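NAD-dependent epimerase/dehydratase (Bacteroides thetaiotaomicron, PDB 3DHN) is a putative epimerase/dehydratase that probably binds NAD(P) through a Rossmann-type fold and may act as an oxidoreductase. Local coordinates at residues 113-118 and 157-162. Residues are numbered along the deposited sequence; the frame is centred on the assembly and turned at random.
Sequences AGSLFI and WVFFSP
L116 closes over S161 of the segment 157-162, and the pair illustrates how a loop beyond one strand of a Rossmann-type sheet can be set against its neighbour. CG and CD2 of L116 both lie 3.9 Å from CB of S161, and CD1 touches that carbon and the carbonyl O of P162 (3.7 Å). With CG beside the backbone N and anti to the carbonyl carbon (chi1 -70°), the isobutyl group is directed at S161. CB of A113 meets the same P162 O, also at 3.7 Å, and that buried oxygen has no polar partner in the model. With an alanine here in place of L116, CG and both methyls are gone, which would probably open a gap beside S161 CB and take from P162 O one of its two apolar neighbours across this contact.

The polar part runs through R214 and through G112. OG of S115 and OG of S161 stand 4.1 Å apart, too far to bond directly, yet R214 NH1 from strand 213-218 hydrogen-bonds to both; S161 OG also bonds to G112 O. S115 OG further lies at the edge of the F159 ring, near its plane, 4.2 Å from CE2. A type I turn from A113 to L116, closed by L116 N to A113 O (3.0 Å), sets A113, S115 and L116 against the other segment. The chemistry thus implies a junction in which apolar groups of L116 and A113 cover a carbonyl without a polar partner, while R214 bridges the two serine hydroxyls and G112 holds one of them.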
# COMPACT_ATOMS: atom_id res chain seq x y z
N ALA A 113 8.72 -4.29 2.92
CA ALA A 113 9.48 -5.50 2.60
C ALA A 113 9.99 -6.21 3.84
O ALA A 113 10.45 -7.36 3.78
CB ALA A 113 10.65 -5.15 1.68
N GLY A 114 9.91 -5.53 4.98
CA GLY A 114 10.40 -6.10 6.22
C GLY A 114 9.90 -7.49 6.59
O GLY A 114 10.67 -8.32 7.07
N SER A 115 8.61 -7.75 6.37
CA SER A 115 8.04 -9.06 6.73
C SER A 115 8.26 -10.17 5.71
O SER A 115 7.86 -11.31 5.93
CB SER A 115 6.55 -8.92 7.03
OG SER A 115 5.85 -8.36 5.92
N LEU A 116 8.88 -9.84 4.58
CA LEU A 116 9.14 -10.83 3.54
C LEU A 116 10.27 -11.75 3.96
O LEU A 116 11.18 -11.34 4.68
CB LEU A 116 9.51 -10.13 2.22
CG LEU A 116 8.40 -9.36 1.48
CD1 LEU A 116 9.00 -8.58 0.32
CD2 LEU A 116 7.34 -10.35 0.97
N PHE A 117 10.21 -13.01 3.51
CA PHE A 117 11.26 -13.97 3.83
C PHE A 117 12.40 -13.81 2.82
O PHE A 117 12.16 -13.60 1.63
CB PHE A 117 10.73 -15.41 3.74
CG PHE A 117 9.86 -15.83 4.89
CD1 PHE A 117 10.39 -15.93 6.17
CD2 PHE A 117 8.51 -16.11 4.69
CE1 PHE A 117 9.58 -16.30 7.25
CE2 PHE A 117 7.70 -16.48 5.76
CZ PHE A 117 8.23 -16.57 7.04
N ILE A 118 13.64 -13.89 3.30
CA ILE A 118 14.81 -13.80 2.43
C ILE A 118 15.50 -15.16 2.47
O ILE A 118 16.38 -15.46 1.68
CB ILE A 118 15.80 -12.72 2.90
CG1 ILE A 118 16.32 -13.06 4.30
CG2 ILE A 118 15.12 -11.36 2.89
CD1 ILE A 118 17.46 -12.18 4.75
N TRP A 157 -9.05 -7.80 3.31
CA TRP A 157 -7.84 -6.99 3.22
C TRP A 157 -6.76 -7.62 2.36
O TRP A 157 -6.72 -8.83 2.17
CB TRP A 157 -7.26 -6.74 4.62
CG TRP A 157 -6.89 -8.02 5.36
CD1 TRP A 157 -7.71 -8.79 6.12
CD2 TRP A 157 -5.61 -8.66 5.38
NE1 TRP A 157 -7.03 -9.88 6.60
CE2 TRP A 157 -5.73 -9.83 6.16
CE3 TRP A 157 -4.36 -8.37 4.80
CZ2 TRP A 157 -4.66 -10.70 6.39
CZ3 TRP A 157 -3.30 -9.24 5.02
CH2 TRP A 157 -3.46 -10.39 5.81
N VAL A 158 -5.87 -6.77 1.86
CA VAL A 158 -4.75 -7.21 1.04
C VAL A 158 -3.58 -6.29 1.41
O VAL A 158 -3.69 -5.07 1.34
CB VAL A 158 -5.04 -7.08 -0.47
CG1 VAL A 158 -3.84 -7.52 -1.28
CG2 VAL A 158 -6.24 -7.93 -0.86
N PHE A 159 -2.47 -6.90 1.84
CA PHE A 159 -1.27 -6.16 2.22
C PHE A 159 -0.29 -6.38 1.06
O PHE A 159 0.15 -7.51 0.82
CB PHE A 159 -0.71 -6.76 3.53
CG PHE A 159 0.39 -5.97 4.17
CD1 PHE A 159 0.14 -4.72 4.74
CD2 PHE A 159 1.67 -6.51 4.28
CE1 PHE A 159 1.15 -4.03 5.43
CE2 PHE A 159 2.69 -5.84 4.96
CZ PHE A 159 2.43 -4.59 5.54
N PHE A 160 0.07 -5.32 0.35
CA PHE A 160 0.97 -5.45 -0.80
C PHE A 160 2.41 -5.04 -0.49
O PHE A 160 2.76 -3.86 -0.46
CB PHE A 160 0.39 -4.62 -1.97
CG PHE A 160 1.04 -4.87 -3.31
CD1 PHE A 160 1.81 -6.01 -3.54
CD2 PHE A 160 0.85 -3.97 -4.37
CE1 PHE A 160 2.40 -6.24 -4.79
CE2 PHE A 160 1.42 -4.20 -5.62
CZ PHE A 160 2.19 -5.33 -5.84
N SER A 161 3.25 -6.04 -0.24
CA SER A 161 4.67 -5.83 0.08
C SER A 161 5.49 -5.52 -1.16
O SER A 161 5.66 -6.38 -2.03
CB SER A 161 5.28 -7.07 0.74
OG SER A 161 4.82 -7.29 2.07
N PRO A 162 6.04 -4.29 -1.27
CA PRO A 162 6.86 -3.94 -2.43
C PRO A 162 8.21 -4.62 -2.32
O PRO A 162 8.50 -5.26 -1.31
CB PRO A 162 7.01 -2.42 -2.30
CG PRO A 162 6.98 -2.22 -0.80
CD PRO A 162 5.85 -3.13 -0.38